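Local structure of DyP-type peroxidase (Thermobifida cellulosilytica, 4GS1) at residues 26-31 / 46-51; 124-129 / 234-239; 263-268 / 363-368. The protein probably uses its bound haem to reduce hydrogen peroxide while oxidising dyes and other organic substrates, as other dye-decolorising peroxidases do. One frame throughout, in Å; residues are numbered along the deposited sequence.

From the N terminus, the three contacts follow one another in series, with none nested in or crossing another. Contact 1 closes a short loop of 14 residues, bringing the end of helix 21-30 back to the run-in to strand 50-58. Contact 2 spans 104 residues and joins the two halves of the chain: the loop after helix 113-118 meets the loop that leads into strand 240-249, the start of the second four-stranded sheet. Contact 3 closes a loop of 94 residues within the C-terminal half, setting helix 259-266 against the turn before strand 369-379, beside the haem. Their centres lie about 30 to 34 Å apart, so each ties its own region.

Contact 1: residues 26-31 / 46-51; sequences LDMARR and RAPAFV
Asp27 and Arg46 hold the helix end to the loop through a salt bridge in which both terminal guanidinium nitrogens reach a single oxygen. Arg46 NH2 meets Asp27 OD2 at 2.7 Å, nearly along the C-O axis, while Arg46 NH1 takes the anti lone pair of Asp27 OD2 at 3.0 Å. The oxygen lies in the guanidinium plane, and the two flat groups are almost coplanar, 24° apart. Asp27 carries CG anti to its backbone N (chi1 -161°), which sets the carboxylate where Arg46 can grip OD2 end-on.

The close packing is just beneath, around buried Met28. Its SD rests 3.6 Å above one face of the Arg46 guanidinium, toward the rim. From there the bent chain carries Met28 CE inward to within 3.8 Å of Pro48 CA, next to the carbonyl of Ala47. Outside the two segments, Ser104 OG is hydrogen-bonded to Met28 O.

The outer side is looser and more polar. Arg31 NE comes to 3.4 Å from Arg46 NH2, two donors of like charge, the guanidinium planes 50° apart; the nearby carboxylate of Asp27 probably offsets the repulsion. A water joins the pair less directly, accepting from Arg31 NH1 at 2.8 Å and donating to Arg46 O at 2.7 Å. Arg46 is exposed, and Arg31 partly so. The salt bridge and the methionine beneath it thus fix the N-terminal helix to the lead-in of strand 50-58, an inner strand of the N-terminal antiparallel sheet with the 2-3-1-4 order of a ferredoxin-like fold.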
# COMPACT_ATOMS: atom_id res chain seq x y z
N LEU B 26 -10.36 -18.23 0.26
CA LEU B 26 -9.39 -18.33 1.36
C LEU B 26 -8.05 -18.94 0.94
O LEU B 26 -7.08 -18.88 1.71
CB LEU B 26 -9.98 -19.12 2.53
CG LEU B 26 -10.99 -18.36 3.39
CD1 LEU B 26 -11.51 -19.25 4.50
CD2 LEU B 26 -10.35 -17.11 3.98
N ASP B 27 -7.99 -19.52 -0.25
CA ASP B 27 -6.85 -20.35 -0.65
C ASP B 27 -5.52 -19.60 -0.73
O ASP B 27 -4.50 -20.11 -0.27
CB ASP B 27 -7.12 -21.06 -1.97
CG ASP B 27 -6.20 -22.24 -2.19
OD1 ASP B 27 -5.97 -23.00 -1.23
OD2 ASP B 27 -5.69 -22.41 -3.32
N MET B 28 -5.52 -18.40 -1.30
CA MET B 28 -4.27 -17.68 -1.47
C MET B 28 -3.67 -17.25 -0.13
O MET B 28 -2.46 -17.24 0.05
CB MET B 28 -4.45 -16.47 -2.40
CG MET B 28 -4.65 -16.83 -3.88
SD MET B 28 -3.25 -17.73 -4.59
CE MET B 28 -2.00 -16.44 -4.63
N ALA B 29 -4.54 -16.91 0.83
CA ALA B 29 -4.07 -16.49 2.14
C ALA B 29 -3.57 -17.69 2.94
O ALA B 29 -2.67 -17.56 3.77
CB ALA B 29 -5.19 -15.78 2.89
N ARG B 30 -4.15 -18.85 2.68
CA ARG B 30 -3.91 -20.04 3.49
C ARG B 30 -2.67 -20.85 3.09
O ARG B 30 -1.97 -21.40 3.94
CB ARG B 30 -5.16 -20.94 3.46
CG ARG B 30 -4.90 -22.41 3.76
CD ARG B 30 -6.13 -23.28 3.49
NE ARG B 30 -6.30 -23.62 2.08
CZ ARG B 30 -5.57 -24.53 1.43
NH1 ARG B 30 -4.60 -25.18 2.06
NH2 ARG B 30 -5.80 -24.78 0.15
N ARG B 31 -2.40 -20.91 1.79
CA ARG B 31 -1.39 -21.83 1.26
C ARG B 31 0.03 -21.27 1.25
O ARG B 31 0.21 -20.05 1.26
CB ARG B 31 -1.76 -22.21 -0.17
CG ARG B 31 -1.64 -21.03 -1.13
CD ARG B 31 -2.24 -21.32 -2.50
NE ARG B 31 -1.25 -21.84 -3.44
CZ ARG B 31 -0.34 -21.09 -4.06
NH1 ARG B 31 -0.27 -19.79 -3.84
NH2 ARG B 31 0.51 -21.66 -4.91
N ARG B 46 -0.51 -18.77 -9.58
CA ARG B 46 -1.37 -17.66 -9.18
C ARG B 46 -0.53 -16.56 -8.54
O ARG B 46 0.32 -16.83 -7.70
CB ARG B 46 -2.46 -18.13 -8.22
CG ARG B 46 -3.65 -18.79 -8.92
CD ARG B 46 -4.64 -19.33 -7.90
NE ARG B 46 -4.06 -20.43 -7.13
CZ ARG B 46 -4.62 -20.94 -6.04
NH1 ARG B 46 -5.76 -20.46 -5.57
NH2 ARG B 46 -4.02 -21.94 -5.40
N ALA B 47 -0.77 -15.32 -8.94
CA ALA B 47 -0.03 -14.20 -8.34
C ALA B 47 -0.69 -13.73 -7.05
O ALA B 47 -1.91 -13.56 -7.01
CB ALA B 47 0.07 -13.06 -9.34
N PRO B 48 0.11 -13.50 -5.99
CA PRO B 48 -0.45 -12.98 -4.74
C PRO B 48 -0.94 -11.55 -4.91
O PRO B 48 -0.55 -10.87 -5.86
CB PRO B 48 0.76 -12.99 -3.78
CG PRO B 48 1.71 -14.01 -4.37
CD PRO B 48 1.52 -13.90 -5.86
N ALA B 49 -1.78 -11.08 -3.99
CA ALA B 49 -2.40 -9.77 -4.13
C ALA B 49 -1.45 -8.59 -3.94
O ALA B 49 -1.75 -7.49 -4.39
CB ALA B 49 -3.61 -9.64 -3.19
N PHE B 50 -0.33 -8.81 -3.25
CA PHE B 50 0.60 -7.71 -2.96
C PHE B 50 2.01 -8.00 -3.43
O PHE B 50 2.44 -9.16 -3.44
CB PHE B 50 0.61 -7.41 -1.44
CG PHE B 50 -0.75 -7.07 -0.91
CD1 PHE B 50 -1.22 -5.77 -0.98
CD2 PHE B 50 -1.58 -8.06 -0.40
CE1 PHE B 50 -2.49 -5.45 -0.53
CE2 PHE B 50 -2.86 -7.75 0.05
CZ PHE B 50 -3.31 -6.44 -0.01
N VAL B 51 2.73 -6.95 -3.82
CA VAL B 51 4.13 -7.07 -4.24
C VAL B 51 4.95 -5.91 -3.70
O VAL B 51 4.43 -4.82 -3.47
CB VAL B 51 4.27 -7.13 -5.79
CG1 VAL B 51 4.13 -5.72 -6.42
CG2 VAL B 51 5.60 -7.75 -6.20
O HOH W 1 0.87 -19.09 -6.28

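Contact 2: residues 124-129 / 234-239; sequences RRPDAL and AWMDGG
The indole of Trp235 meets Arg124 edge-on: NE1 points at Arg124 O, 2.7 Å away, in an almost straight bond (175°) with the oxygen in the ring plane and the indole nitrogen in the carbonyl plane. Met236 CG from the next residue covers one face of the indole toward its rim, 3.6 Å above the plane. Further round the edge, Leu129 CD2 approaches CZ2 of Trp235 close to the ring plane. The Pro126 ring crosses the indole at about a right angle, its CD 4.0 Å from Trp235 CZ2, and its CG also touches Met236 CG.

The Arg124 guanidinium stands nearly upright to the indole, the planes 83° apart, and brings NH2 to 3.8 Å from Trp235 CD1. Its polar atoms are held mainly by backbone carbonyls beyond the two segments, NE by Ala232 and NH2 by Asp391. A water accepts from Arg124 NH2 at 2.8 Å and, more weakly, from Trp235 N.

Two loops of different halves of the chain meet here: 124-129 comes between helix 113-118 and strand 149-155 of the N-terminal ferredoxin-like half, and 234-239 leads straight into strand 240-249 of the C-terminal one. Leu116 of the N-terminal half and Ala378 of the C-terminal sheet also touch the tryptophan.

With CG between its backbone N and carbonyl carbon (chi1 63°), Trp235 directs its indole into the other loop. From Met236 to Gly239 the chain makes a type II turn, with Gly238 at its positive-phi position.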
# COMPACT_ATOMS: atom_id res chain seq x y z
N ARG B 124 30.52 -12.25 -19.66
CA ARG B 124 29.47 -13.14 -19.15
C ARG B 124 28.08 -12.60 -19.46
O ARG B 124 27.08 -13.20 -19.10
CB ARG B 124 29.61 -13.33 -17.63
CG ARG B 124 30.99 -13.75 -17.15
CD ARG B 124 31.39 -15.12 -17.67
NE ARG B 124 30.39 -16.15 -17.35
CZ ARG B 124 30.24 -16.72 -16.16
NH1 ARG B 124 31.01 -16.35 -15.14
NH2 ARG B 124 29.31 -17.65 -15.98
N ARG B 125 28.02 -11.45 -20.13
CA ARG B 125 26.76 -10.75 -20.34
C ARG B 125 26.05 -11.18 -21.62
O ARG B 125 26.53 -10.89 -22.71
CB ARG B 125 27.02 -9.25 -20.37
CG ARG B 125 25.80 -8.39 -20.33
CD ARG B 125 26.16 -6.95 -20.02
NE ARG B 125 24.98 -6.10 -20.13
CZ ARG B 125 24.93 -4.83 -19.75
NH1 ARG B 125 26.00 -4.24 -19.23
NH2 ARG B 125 23.81 -4.14 -19.89
N PRO B 126 24.89 -11.87 -21.49
CA PRO B 126 24.16 -12.30 -22.69
C PRO B 126 23.62 -11.11 -23.46
O PRO B 126 23.36 -10.06 -22.85
CB PRO B 126 22.99 -13.12 -22.12
CG PRO B 126 23.42 -13.50 -20.71
CD PRO B 126 24.25 -12.33 -20.25
N ASP B 127 23.46 -11.24 -24.77
CA ASP B 127 22.86 -10.17 -25.57
C ASP B 127 21.50 -9.75 -25.03
O ASP B 127 21.12 -8.58 -25.12
CB ASP B 127 22.71 -10.61 -27.04
CG ASP B 127 24.02 -10.68 -27.78
OD1 ASP B 127 25.05 -10.20 -27.25
OD2 ASP B 127 24.03 -11.22 -28.90
N ALA B 128 20.76 -10.70 -24.46
CA ALA B 128 19.43 -10.42 -23.92
C ALA B 128 19.46 -9.47 -22.72
O ALA B 128 18.43 -8.90 -22.35
CB ALA B 128 18.71 -11.72 -23.56
N LEU B 129 20.63 -9.34 -22.11
CA LEU B 129 20.80 -8.41 -20.98
C LEU B 129 21.29 -7.03 -21.43
O LEU B 129 21.66 -6.19 -20.61
CB LEU B 129 21.75 -9.02 -19.92
CG LEU B 129 21.84 -8.40 -18.52
CD1 LEU B 129 20.46 -8.10 -17.95
CD2 LEU B 129 22.62 -9.31 -17.58
N ALA B 234 25.83 -19.06 -20.50
CA ALA B 234 24.90 -20.15 -20.18
C ALA B 234 24.34 -20.12 -18.76
O ALA B 234 23.43 -20.90 -18.44
CB ALA B 234 25.54 -21.51 -20.48
N TRP B 235 24.86 -19.24 -17.90
CA TRP B 235 24.30 -19.09 -16.56
C TRP B 235 22.84 -18.65 -16.59
O TRP B 235 22.13 -18.80 -15.59
CB TRP B 235 25.14 -18.11 -15.72
CG TRP B 235 25.17 -16.70 -16.23
CD1 TRP B 235 25.99 -16.20 -17.21
CD2 TRP B 235 24.37 -15.60 -15.78
NE1 TRP B 235 25.74 -14.86 -17.40
CE2 TRP B 235 24.75 -14.46 -16.54
CE3 TRP B 235 23.37 -15.45 -14.81
CZ2 TRP B 235 24.16 -13.21 -16.36
CZ3 TRP B 235 22.78 -14.21 -14.63
CH2 TRP B 235 23.18 -13.10 -15.40
N MET B 236 22.40 -18.11 -17.73
CA MET B 236 21.01 -17.68 -17.88
C MET B 236 20.13 -18.70 -18.61
O MET B 236 18.94 -18.45 -18.81
CB MET B 236 20.91 -16.31 -18.57
CG MET B 236 20.89 -15.13 -17.62
SD MET B 236 19.59 -15.23 -16.37
CE MET B 236 18.13 -14.97 -17.39
N ASP B 237 20.70 -19.84 -19.01
CA ASP B 237 19.89 -20.91 -19.60
C ASP B 237 18.74 -21.29 -18.66
O ASP B 237 18.97 -21.60 -17.49
CB ASP B 237 20.74 -22.15 -19.88
CG ASP B 237 21.71 -21.96 -21.04
OD1 ASP B 237 21.84 -20.83 -21.54
OD2 ASP B 237 22.37 -22.96 -21.43
N GLY B 238 17.51 -21.25 -19.17
CA GLY B 238 16.36 -21.61 -18.36
C GLY B 238 15.85 -20.49 -17.47
O GLY B 238 14.83 -20.65 -16.78
N GLY B 239 16.55 -19.35 -17.46
CA GLY B 239 16.12 -18.22 -16.65
C GLY B 239 15.07 -17.39 -17.37
O GLY B 239 14.59 -17.78 -18.43
O HOH W 2 27.91 -19.16 -17.88

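Contact 3: residues 263-268 / 363-368; sequences ERVIGR and DALNRY. With HEM (protoporphyrin IX containing Fe), chain F.
Val265, near the end of helix 259-266, packs against Ala364, Leu365 and Tyr368. The turn opens with Asp363, whose OD1 comes near the carbonyl of Val265 but is engaged by its own loop: Leu365 N donates to Asp363 OD1 at 3.0 Å, from well above the carboxylate plane, making an Asx turn. The other oxygen, OD2, is hydrogen-bonded to His303 ND1, a pairing consistent with the proximal histidine-aspartate couple of haem peroxidases.

Ala364 follows with its CB 4.0 Å from Val265 CG1. Val265 CG1, anti to the backbone N of its residue (chi1 168°), also sits against the backbone of Leu365 and is 4.0 Å from Leu365 CD1. Leu365 is shared between helix and cofactor: its other methyl, CD2, lies over a pyrrole ring of the haem, 3.5 Å from HEM C2B. Ile266 CD1 touches Leu365 CD2 at 4.2 Å. At the end of the turn, the ring of Tyr368 puts CE2 4.3 Å from Val265 CG2, and Trp254 meets the tyrosine edge-to-face.

Beyond the valine, the first segment runs along the cofactor rim. Ile266 CG2 packs on the ring methyl HEM CMA at 3.9 Å. Gly267 ends the helix with positive phi, after which the extended chain of Arg268 passes its CD 3.8 Å from HEM CAA, the first carbon of a propionate arm, while NH1 donates to the carbonyls of Gly273 and Glu281. A serine here would probably open a gap beside the propionate arm and leave those two carbonyls without this donor. Ile266, Arg268 and Leu365 all line the haem pocket of this DyP-type peroxidase, built in its C-terminal ferredoxin-like half.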
# COMPACT_ATOMS: atom_id res chain seq x y z
N GLU B 263 -12.97 2.83 -24.16
CA GLU B 263 -12.92 1.50 -24.76
C GLU B 263 -12.16 1.53 -26.07
O GLU B 263 -11.43 0.59 -26.38
CB GLU B 263 -14.34 0.94 -24.94
CG GLU B 263 -15.02 0.65 -23.59
CD GLU B 263 -16.46 0.19 -23.70
OE1 GLU B 263 -17.16 0.60 -24.66
OE2 GLU B 263 -16.90 -0.58 -22.81
N ARG B 264 -12.31 2.61 -26.83
CA ARG B 264 -11.60 2.74 -28.11
C ARG B 264 -10.10 2.99 -27.94
O ARG B 264 -9.31 2.67 -28.84
CB ARG B 264 -12.23 3.82 -28.99
CG ARG B 264 -13.54 3.41 -29.62
CD ARG B 264 -14.26 4.59 -30.27
NE ARG B 264 -15.67 4.29 -30.44
CZ ARG B 264 -16.67 4.97 -29.88
NH1 ARG B 264 -16.43 6.04 -29.14
NH2 ARG B 264 -17.91 4.58 -30.11
N VAL B 265 -9.69 3.56 -26.81
CA VAL B 265 -8.26 3.71 -26.53
C VAL B 265 -7.57 2.34 -26.47
O VAL B 265 -6.47 2.16 -26.99
CB VAL B 265 -8.01 4.51 -25.23
CG1 VAL B 265 -6.55 4.42 -24.80
CG2 VAL B 265 -8.40 5.97 -25.42
N ILE B 266 -8.24 1.38 -25.85
CA ILE B 266 -7.68 0.04 -25.66
C ILE B 266 -8.01 -0.91 -26.80
O ILE B 266 -7.14 -1.63 -27.30
CB ILE B 266 -8.21 -0.60 -24.35
CG1 ILE B 266 -7.70 0.20 -23.14
CG2 ILE B 266 -7.78 -2.06 -24.23
CD1 ILE B 266 -6.16 0.23 -23.01
N GLY B 267 -9.28 -0.91 -27.21
CA GLY B 267 -9.77 -1.86 -28.21
C GLY B 267 -10.61 -2.97 -27.60
O GLY B 267 -10.92 -3.95 -28.29
N ARG B 268 -10.97 -2.85 -26.32
CA ARG B 268 -11.82 -3.83 -25.65
C ARG B 268 -12.87 -3.14 -24.80
O ARG B 268 -12.66 -2.01 -24.36
CB ARG B 268 -10.98 -4.74 -24.75
CG ARG B 268 -10.12 -5.77 -25.49
CD ARG B 268 -9.29 -6.55 -24.47
NE ARG B 268 -8.46 -7.63 -25.04
CZ ARG B 268 -8.87 -8.89 -25.19
NH1 ARG B 268 -10.11 -9.24 -24.85
NH2 ARG B 268 -8.04 -9.80 -25.67
N ASP B 363 0.20 4.81 -30.17
CA ASP B 363 -0.78 4.22 -29.26
C ASP B 363 -1.56 5.33 -28.57
O ASP B 363 -0.98 6.23 -27.98
CB ASP B 363 -0.01 3.39 -28.23
CG ASP B 363 -0.90 2.66 -27.23
OD1 ASP B 363 -2.15 2.73 -27.32
OD2 ASP B 363 -0.32 2.01 -26.34
N ALA B 364 -2.89 5.27 -28.68
CA ALA B 364 -3.75 6.26 -28.02
C ALA B 364 -3.51 6.31 -26.51
O ALA B 364 -3.71 7.35 -25.88
CB ALA B 364 -5.22 5.94 -28.31
N LEU B 365 -3.06 5.20 -25.94
CA LEU B 365 -2.77 5.15 -24.50
C LEU B 365 -1.56 6.01 -24.13
O LEU B 365 -1.40 6.38 -22.96
CB LEU B 365 -2.53 3.70 -24.08
CG LEU B 365 -2.52 3.35 -22.60
CD1 LEU B 365 -3.83 3.77 -21.91
CD2 LEU B 365 -2.28 1.84 -22.45
N ASN B 366 -0.72 6.35 -25.10
CA ASN B 366 0.46 7.19 -24.81
C ASN B 366 0.07 8.50 -24.14
O ASN B 366 0.77 8.99 -23.25
CB ASN B 366 1.25 7.51 -26.09
CG ASN B 366 2.01 6.31 -26.65
OD1 ASN B 366 2.23 5.32 -25.95
ND2 ASN B 366 2.44 6.42 -27.90
N ARG B 367 -1.05 9.07 -24.56
CA ARG B 367 -1.44 10.38 -24.06
C ARG B 367 -2.01 10.33 -22.65
O ARG B 367 -2.25 11.37 -22.04
CB ARG B 367 -2.45 11.05 -25.01
CG ARG B 367 -1.93 11.15 -26.44
CD ARG B 367 -2.76 12.10 -27.29
NE ARG B 367 -2.19 12.26 -28.62
CZ ARG B 367 -2.44 11.45 -29.64
NH1 ARG B 367 -1.87 11.66 -30.82
NH2 ARG B 367 -3.26 10.42 -29.48
N TYR B 368 -2.19 9.12 -22.12
CA TYR B 368 -2.76 8.97 -20.78
C TYR B 368 -1.81 8.33 -19.79
O TYR B 368 -2.20 7.98 -18.68
CB TYR B 368 -4.08 8.18 -20.84
CG TYR B 368 -5.12 8.92 -21.65
CD1 TYR B 368 -5.86 9.94 -21.08
CD2 TYR B 368 -5.36 8.60 -22.98
CE1 TYR B 368 -6.81 10.64 -21.82
CE2 TYR B 368 -6.30 9.29 -23.73
CZ TYR B 368 -7.02 10.31 -23.14
OH TYR B 368 -7.96 10.99 -23.88
CHA HEM F . -2.98 -5.67 -23.59
CHB HEM F . -3.50 -2.02 -20.45
CHC HEM F . 1.19 -0.84 -20.97
CHD HEM F . 1.83 -4.74 -23.80
C1A HEM F . -3.52 -4.76 -22.72
C2A HEM F . -4.91 -4.72 -22.34
C3A HEM F . -5.05 -3.71 -21.47
C4A HEM F . -3.75 -3.10 -21.27
CMA HEM F . -6.35 -3.25 -20.77
CAA HEM F . -6.00 -5.68 -22.87
CBA HEM F . -6.21 -6.89 -21.95
CGA HEM F . -5.05 -7.85 -21.99
O1A HEM F . -4.93 -8.62 -22.99
O2A HEM F . -4.26 -7.87 -21.01
C1B HEM F . -2.29 -1.38 -20.34
C2B HEM F . -2.05 -0.18 -19.56
C3B HEM F . -0.76 0.16 -19.71
C4B HEM F . -0.13 -0.82 -20.57
CMB HEM F . -3.17 0.54 -18.76
CAB HEM F . 0.01 1.35 -19.08
CBB HEM F . -0.37 1.96 -17.95
C1C HEM F . 1.77 -1.80 -21.79
C2C HEM F . 3.16 -1.84 -22.22
C3C HEM F . 3.33 -2.93 -22.99
C4C HEM F . 2.05 -3.59 -23.08
CMC HEM F . 4.22 -0.81 -21.78
CAC HEM F . 4.60 -3.47 -23.71
CBC HEM F . 5.67 -2.74 -24.04
C1D HEM F . 0.61 -5.34 -23.97
C2D HEM F . 0.41 -6.57 -24.71
C3D HEM F . -1.08 -6.85 -24.66
C4D HEM F . -1.65 -5.78 -23.87
CMD HEM F . 1.47 -7.43 -25.43
CAD HEM F . -1.81 -8.04 -25.30
CBD HEM F . -2.04 -7.77 -26.78
CGD HEM F . -2.72 -8.98 -27.38
O1D HEM F . -3.98 -8.99 -27.46
O2D HEM F . -2.01 -9.96 -27.74
NA HEM F . -2.82 -3.77 -22.05
NB HEM F . -1.10 -1.74 -20.95
NC HEM F . 1.11 -2.88 -22.35
ND HEM F . -0.63 -4.90 -23.49
FE HEM F . -0.88 -3.27 -22.30